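Local coordinates for protein hydroquinone dioxygenase large subunit (Pseudomonas sp., PDB 4ZXA) that probably serves as the large subunit of a two-subunit, iron(II)-dependent hydroquinone 1,2-dioxygenase, which opens the aromatic ring of hydroquinone, at residues W76-G81 / I89-Y94; H256-V261 / A299-Q304. One frame throughout, in Å; residues are numbered along the deposited sequence.

In the fold
Following the chain from the N terminus, helix 63-75 runs out into the loop 76-81, and interaction 1 closes the short loop that returns on strand 89-93 by way of strand 82-84. Interaction 2 opens later, where strand 251-257 leads into 256-261, and closes a much longer excursion, rich in strands, at 299-304. The two are in series, neither nested nor crossed, yet both reach the same antiparallel sheet and their centres lie about 12 Å apart. Tyr80 O of interaction 1 probably accepts a hydrogen bond from His256 NE2 of interaction 2, and Phe79 packs on that histidine, tying the N-terminal region to the cupin metal site. Both contacts touch the bound 4-hydroxybenzonitrile.

Interaction 1 (W76-G81 / I89-Y94); sequences WGFFYG and IGTRNY. With H8N (4-hydroxybenzonitrile), chain J.
Gly81 and Arg92 bring their backbones closest, CA to CA 5.3 Å, where the loop after helix 63-75 meets strand 89-93, and Asn93 N donates to Gly81 O at 3.1 Å. The loop begins with a Schellman motif at Gly77, which ends the helix, and a type I' turn from Trp76 to Phe79 is closed by Phe79 N on Trp76 O. Positive phi at Gly77 and Gly81 is easiest for glycine. Gly81 CA lies over one face of the Arg92 guanidinium, offset toward its rim, with Tyr94 CE1 over the opposite face.

Asn93 carries much of the contact. A chi1 of -161° swings its amide away from its own backbone N and into the turn, and ND2 donates to Phe79 O at 3.0 Å, arriving from above the carbonyl plane. Its OD1 is taken by the backbone N of Tyr95, so an asparagine, with a donor and an acceptor side by side, can join the loop to the chain beyond the strand.

Phe78 is buried and turns its CB toward this amide, 3.5 Å from Asn93 ND2, while its ring reaches Ile125 and Met126 of helix 122-136. The Thr91 hydroxyl lies at the ring edge, OG1 4.0 Å from Phe78 CD1. A water donates to both Phe78 O and Thr91 OG1, bridging loop and strand; threonine suits this buried strand position because its one hydroxyl can donate to Asp73 and accept from the water.

Across the loop, Trp76 and Phe79 line the ligand pocket. The benzo part of the Trp76 indole approaches the ligand ring obliquely, CZ2 3.8 Å from CAE of 4-hydroxybenzonitrile, whereas Phe79 presents its edge to the nitrile, with CE2 3.7 Å from the ligand NAA.

Interaction 2 (H256-V261 / A299-Q304); sequences HGNDRV and ADIRHQ. With CD (cadmium ion), chain I; H8N (4-hydroxybenzonitrile), chain J.
His256 and His303 face each other as an antiparallel hydrogen-bonded pair in the cupin β-sheet, and both give a ring nitrogen to the cadmium ion, which presumably occupies the site of the catalytic iron. His256 N donates to His303 O and His303 N to His256 O, both at 2.9 Å, so the backbone groups facing across this pair are satisfied. Next comes the non-hydrogen-bonded pair of Gly257 with Arg302, CA to CA 4.0 Å, glycine having no side chain to set against Arg302 CB. Beyond it, Asn258 N donates to Ile301 O at 3.0 Å in a nearly straight bond.

His256 and Asn258 each have a second partner, which would help fix their orientation. His256 binds through ND1, while its NE2 is hydrogen-bonded to Tyr80 O; a histidine can thus serve metal and backbone at once. Asn258 coordinates through OD1 at 2.3 Å and sends ND2 to Pro298 O, so both ends of the amide are used. Its plane stands perpendicular to the ring of His303, whose chi1 of 57° brings NE2 in to the metal. Glu262 completes the protein side of the site.

Asn258 O and Ala299 O are two acceptors only 3.1 Å apart; Lys278 NZ is hydrogen-bonded to both, which probably offsets their mutual repulsion. Farther out, Arg260 NE makes a salt bridge to Asp259 OD1, meeting it from above the carboxylate plane, while OD2 is hydrogen-bonded to Tyr95 OH. The nitrile of the bound 4-hydroxybenzonitrile occupies a coordination position, its NAA 2.3 Å from the cadmium and 3.0 Å from His256 ND1.

Interaction 1 (W76-G81 / I89-Y94)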
loop_
_atom_site.group_PDB
_atom_site.type_symbol
_atom_site.label_atom_id
_atom_site.label_comp_id
_atom_site.label_asym_id
_atom_site.label_seq_id
_atom_site.Cartn_x
_atom_site.Cartn_y
_atom_site.Cartn_z
ATOM N N TRP E 76 -15.334 13.224 -7.461
ATOM C CA TRP E 76 -15.868 13.983 -6.328
ATOM C C TRP E 76 -15.704 15.488 -6.516
ATOM O O TRP E 76 -16.110 16.269 -5.668
ATOM C CB TRP E 76 -15.179 13.576 -5.018
ATOM C CG TRP E 76 -15.308 12.131 -4.668
ATOM C CD1 TRP E 76 -16.154 11.222 -5.233
ATOM C CD2 TRP E 76 -14.543 11.418 -3.686
ATOM N NE1 TRP E 76 -15.968 9.990 -4.657
ATOM C CE2 TRP E 76 -14.983 10.079 -3.710
ATOM C CE3 TRP E 76 -13.528 11.774 -2.798
ATOM C CZ2 TRP E 76 -14.458 9.109 -2.866
ATOM C CZ3 TRP E 76 -13.000 10.815 -1.972
ATOM C CH2 TRP E 76 -13.462 9.493 -2.010
ATOM N N GLY E 77 -15.081 15.901 -7.613
ATOM C CA GLY E 77 -14.836 17.316 -7.831
ATOM C C GLY E 77 -13.919 17.870 -6.764
ATOM O O GLY E 77 -14.041 19.028 -6.354
ATOM N N PHE E 78 -12.992 17.027 -6.317
ATOM C CA PHE E 78 -12.010 17.383 -5.291
ATOM C C PHE E 78 -12.589 17.455 -3.885
ATOM O O PHE E 78 -11.910 17.861 -2.945
ATOM C CB PHE E 78 -11.216 18.634 -5.689
ATOM C CG PHE E 78 -10.456 18.456 -6.972
ATOM C CD1 PHE E 78 -9.272 17.719 -6.990
ATOM C CD2 PHE E 78 -10.941 18.970 -8.164
ATOM C CE1 PHE E 78 -8.559 17.518 -8.179
ATOM C CE2 PHE E 78 -10.247 18.780 -9.351
ATOM C CZ PHE E 78 -9.049 18.050 -9.364
ATOM N N PHE E 79 -13.844 17.037 -3.747
ATOM C CA PHE E 79 -14.416 16.788 -2.437
ATOM C C PHE E 79 -14.337 18.036 -1.554
ATOM O O PHE E 79 -14.583 19.147 -2.022
ATOM C CB PHE E 79 -13.674 15.618 -1.784
ATOM C CG PHE E 79 -14.515 14.816 -0.823
ATOM C CD1 PHE E 79 -15.897 14.908 -0.844
ATOM C CD2 PHE E 79 -13.920 13.980 0.109
ATOM C CE1 PHE E 79 -16.678 14.168 0.053
ATOM C CE2 PHE E 79 -14.688 13.245 1.008
ATOM C CZ PHE E 79 -16.066 13.332 0.979
ATOM N N TYR E 80 -13.996 17.840 -0.282
ATOM C CA TYR E 80 -13.828 18.930 0.681
ATOM C C TYR E 80 -12.545 18.644 1.410
ATOM O O TYR E 80 -12.119 17.501 1.458
ATOM C CB TYR E 80 -14.973 18.940 1.712
ATOM C CG TYR E 80 -16.310 18.983 1.073
ATOM C CD1 TYR E 80 -16.858 20.185 0.666
ATOM C CD2 TYR E 80 -17.015 17.816 0.817
ATOM C CE1 TYR E 80 -18.094 20.234 0.049
ATOM C CE2 TYR E 80 -18.251 17.849 0.190
ATOM C CZ TYR E 80 -18.787 19.061 -0.187
ATOM O OH TYR E 80 -20.016 19.099 -0.800
ATOM N N GLY E 81 -11.947 19.652 2.018
ATOM C CA GLY E 81 -10.751 19.415 2.811
ATOM C C GLY E 81 -9.625 18.751 2.026
ATOM O O GLY E 81 -9.420 19.050 0.840
ATOM N N ILE E 89 1.354 12.842 -1.361
ATOM C CA ILE E 89 0.642 13.542 -2.422
ATOM C C ILE E 89 -0.838 13.746 -2.136
ATOM O O ILE E 89 -1.526 12.829 -1.711
ATOM C CB ILE E 89 0.766 12.774 -3.755
ATOM C CG1 ILE E 89 2.232 12.689 -4.186
ATOM C CG2 ILE E 89 -0.063 13.444 -4.820
ATOM C CD1 ILE E 89 2.868 14.048 -4.484
ATOM N N GLY E 90 -1.336 14.950 -2.394
ATOM C CA GLY E 90 -2.714 15.263 -2.079
ATOM C C GLY E 90 -3.216 16.590 -2.617
ATOM O O GLY E 90 -2.456 17.402 -3.147
ATOM N N THR E 91 -4.522 16.803 -2.491
ATOM C CA THR E 91 -5.137 18.050 -2.899
ATOM C C THR E 91 -5.999 18.608 -1.783
ATOM O O THR E 91 -6.484 17.874 -0.923
ATOM C CB THR E 91 -5.975 17.877 -4.165
ATOM O OG1 THR E 91 -6.850 16.767 -4.010
ATOM C CG2 THR E 91 -5.080 17.605 -5.347
ATOM N N ARG E 92 -6.169 19.918 -1.782
ATOM C CA ARG E 92 -7.012 20.560 -0.797
ATOM C C ARG E 92 -7.951 21.365 -1.641
ATOM O O ARG E 92 -7.508 22.178 -2.436
ATOM C CB ARG E 92 -6.182 21.478 0.101
ATOM C CG ARG E 92 -6.730 21.654 1.513
ATOM C CD ARG E 92 -8.112 22.328 1.548
ATOM N NE ARG E 92 -8.431 22.779 2.907
ATOM C CZ ARG E 92 -9.594 23.310 3.283
ATOM N NH1 ARG E 92 -10.583 23.448 2.412
ATOM N NH2 ARG E 92 -9.767 23.697 4.537
ATOM N N ASN E 93 -9.244 21.104 -1.526
ATOM C CA ASN E 93 -10.193 21.861 -2.317
ATOM C C ASN E 93 -10.450 23.185 -1.618
ATOM O O ASN E 93 -10.806 23.204 -0.430
ATOM C CB ASN E 93 -11.502 21.094 -2.518
ATOM C CG ASN E 93 -12.320 21.633 -3.689
ATOM O OD1 ASN E 93 -12.001 22.683 -4.243
ATOM N ND2 ASN E 93 -13.377 20.909 -4.070
ATOM N N TYR E 94 -10.273 24.259 -2.376
ATOM C CA TYR E 94 -10.555 25.605 -1.923
ATOM C C TYR E 94 -11.776 26.179 -2.641
ATOM O O TYR E 94 -11.997 27.382 -2.645
ATOM C CB TYR E 94 -9.317 26.496 -2.002
ATOM C CG TYR E 94 -8.364 26.204 -0.872
ATOM C CD1 TYR E 94 -8.752 26.386 0.443
ATOM C CD2 TYR E 94 -7.093 25.706 -1.114
ATOM C CE1 TYR E 94 -7.900 26.106 1.482
ATOM C CE2 TYR E 94 -6.234 25.423 -0.077
ATOM C CZ TYR E 94 -6.644 25.625 1.219
ATOM O OH TYR E 94 -5.799 25.348 2.261
HETATM N NAA H8N J . -14.613 11.051 3.942
HETATM C CAC H8N J . -15.100 10.257 3.280
HETATM C CAI H8N J . -15.757 9.204 2.450
HETATM C CAF H8N J . -16.410 8.165 3.101
HETATM C CAD H8N J . -17.031 7.162 2.363
HETATM C CAH H8N J . -16.975 7.239 0.980
HETATM O OAB H8N J . -17.571 6.251 0.243
HETATM C CAE H8N J . -16.321 8.277 0.326
HETATM C CAG H8N J . -15.708 9.273 1.070
HETATM O O HOH W 1 -9.122 17.980 -2.590
#

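Interaction 2 (H256-V261 / A299-Q304)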
loop_
_atom_site.group_PDB
_atom_site.type_symbol
_atom_site.label_atom_id
_atom_site.label_comp_id
_atom_site.label_asym_id
_atom_site.label_seq_id
_atom_site.Cartn_x
_atom_site.Cartn_y
_atom_site.Cartn_z
ATOM N N HIS E 256 -8.741 10.789 4.091
ATOM C CA HIS E 256 -9.389 12.085 4.007
ATOM C C HIS E 256 -9.133 12.933 5.235
ATOM O O HIS E 256 -9.324 12.472 6.361
ATOM C CB HIS E 256 -10.892 11.908 3.828
ATOM C CG HIS E 256 -11.608 13.196 3.585
ATOM N ND1 HIS E 256 -12.877 13.438 4.058
ATOM C CD2 HIS E 256 -11.230 14.310 2.934
ATOM C CE1 HIS E 256 -13.257 14.647 3.701
ATOM N NE2 HIS E 256 -12.274 15.202 3.013
ATOM N N GLY E 257 -8.689 14.165 5.018
ATOM C CA GLY E 257 -8.589 15.146 6.090
ATOM C C GLY E 257 -9.805 16.061 6.061
ATOM O O GLY E 257 -10.030 16.764 5.073
ATOM N N ASN E 258 -10.598 16.031 7.130
ATOM C CA ASN E 258 -11.891 16.723 7.170
ATOM C C ASN E 258 -11.817 18.259 7.284
ATOM O O ASN E 258 -10.832 18.798 7.772
ATOM C CB ASN E 258 -12.723 16.165 8.329
ATOM C CG ASN E 258 -13.423 14.852 7.988
ATOM O OD1 ASN E 258 -13.074 14.170 7.020
ATOM N ND2 ASN E 258 -14.422 14.496 8.789
ATOM N N ASP E 259 -12.862 18.963 6.848
ATOM C CA ASP E 259 -12.991 20.389 7.175
ATOM C C ASP E 259 -14.416 20.779 7.588
ATOM O O ASP E 259 -14.757 21.965 7.667
ATOM C CB ASP E 259 -12.529 21.261 6.006
ATOM C CG ASP E 259 -13.531 21.291 4.873
ATOM O OD1 ASP E 259 -14.388 20.387 4.803
ATOM O OD2 ASP E 259 -13.457 22.224 4.050
ATOM N N ARG E 260 -15.243 19.764 7.814
ATOM C CA ARG E 260 -16.587 19.918 8.350
ATOM C C ARG E 260 -16.885 18.612 9.064
ATOM O O ARG E 260 -16.181 17.641 8.858
ATOM C CB ARG E 260 -17.594 20.139 7.225
ATOM C CG ARG E 260 -17.561 19.075 6.137
ATOM C CD ARG E 260 -18.154 19.591 4.824
ATOM N NE ARG E 260 -17.345 20.702 4.333
ATOM C CZ ARG E 260 -17.768 21.650 3.500
ATOM N NH1 ARG E 260 -19.013 21.622 3.037
ATOM N NH2 ARG E 260 -16.935 22.625 3.126
ATOM N N VAL E 261 -17.905 18.578 9.907
ATOM C CA VAL E 261 -18.317 17.332 10.528
ATOM C C VAL E 261 -19.010 16.474 9.459
ATOM O O VAL E 261 -19.784 16.996 8.649
ATOM C CB VAL E 261 -19.291 17.598 11.702
ATOM C CG1 VAL E 261 -19.937 16.299 12.175
ATOM C CG2 VAL E 261 -18.580 18.286 12.859
ATOM N N ALA E 299 -14.554 17.573 12.500
ATOM C CA ALA E 299 -13.964 18.413 11.475
ATOM C C ALA E 299 -12.442 18.514 11.600
ATOM O O ALA E 299 -11.791 19.094 10.728
ATOM C CB ALA E 299 -14.583 19.785 11.532
ATOM N N ASP E 300 -11.874 17.957 12.672
ATOM C CA ASP E 300 -10.443 18.141 12.943
ATOM C C ASP E 300 -9.627 16.849 12.890
ATOM O O ASP E 300 -8.531 16.770 13.446
ATOM C CB ASP E 300 -10.226 18.852 14.291
ATOM C CG ASP E 300 -10.816 18.080 15.473
ATOM O OD1 ASP E 300 -11.630 17.145 15.253
ATOM O OD2 ASP E 300 -10.467 18.418 16.628
ATOM N N ILE E 301 -10.160 15.833 12.226
ATOM C CA ILE E 301 -9.436 14.579 12.113
ATOM C C ILE E 301 -9.261 14.213 10.650
ATOM O O ILE E 301 -9.825 14.845 9.761
ATOM C CB ILE E 301 -10.132 13.409 12.913
ATOM C CG1 ILE E 301 -11.619 13.271 12.555
ATOM C CG2 ILE E 301 -9.994 13.608 14.424
ATOM C CD1 ILE E 301 -11.883 12.598 11.224
ATOM N N ARG E 302 -8.451 13.198 10.411
ATOM C CA ARG E 302 -8.380 12.555 9.104
ATOM C C ARG E 302 -8.646 11.070 9.341
ATOM O O ARG E 302 -8.476 10.569 10.461
ATOM C CB ARG E 302 -6.995 12.740 8.500
ATOM C CG ARG E 302 -5.922 12.058 9.314
ATOM C CD ARG E 302 -4.546 12.436 8.837
ATOM N NE ARG E 302 -3.715 11.248 8.688
ATOM C CZ ARG E 302 -2.399 11.273 8.490
ATOM N NH1 ARG E 302 -1.755 12.437 8.434
ATOM N NH2 ARG E 302 -1.726 10.131 8.357
ATOM N N HIS E 303 -9.061 10.358 8.305
ATOM C CA HIS E 303 -9.495 8.983 8.497
ATOM C C HIS E 303 -9.492 8.202 7.188
ATOM O O HIS E 303 -9.393 8.784 6.118
ATOM C CB HIS E 303 -10.882 8.966 9.139
ATOM C CG HIS E 303 -11.921 9.709 8.350
ATOM N ND1 HIS E 303 -13.202 9.882 8.800
ATOM C CD2 HIS E 303 -11.851 10.301 7.137
ATOM C CE1 HIS E 303 -13.897 10.564 7.894
ATOM N NE2 HIS E 303 -13.097 10.819 6.880
ATOM N N GLN E 304 -9.587 6.881 7.285
ATOM C CA GLN E 304 -9.596 6.014 6.115
ATOM C C GLN E 304 -10.376 4.782 6.532
ATOM O O GLN E 304 -10.299 4.363 7.690
ATOM C CB GLN E 304 -8.160 5.649 5.700
ATOM C CG GLN E 304 -8.052 4.913 4.367
ATOM C CD GLN E 304 -6.615 4.779 3.856
ATOM O OE1 GLN E 304 -5.665 4.705 4.634
ATOM N NE2 GLN E 304 -6.456 4.751 2.537
HETATM CD CD CD I . -13.955 12.473 5.678
HETATM N NAA H8N J . -14.613 11.051 3.942
HETATM C CAC H8N J . -15.100 10.257 3.280
HETATM C CAI H8N J . -15.757 9.204 2.450
HETATM C CAF H8N J . -16.410 8.165 3.101
HETATM C CAD H8N J . -17.031 7.162 2.363
HETATM C CAH H8N J . -16.975 7.239 0.980
HETATM O OAB H8N J . -17.571 6.251 0.243
HETATM C CAE H8N J . -16.321 8.277 0.326
HETATM C CAG H8N J . -15.708 9.273 1.070
#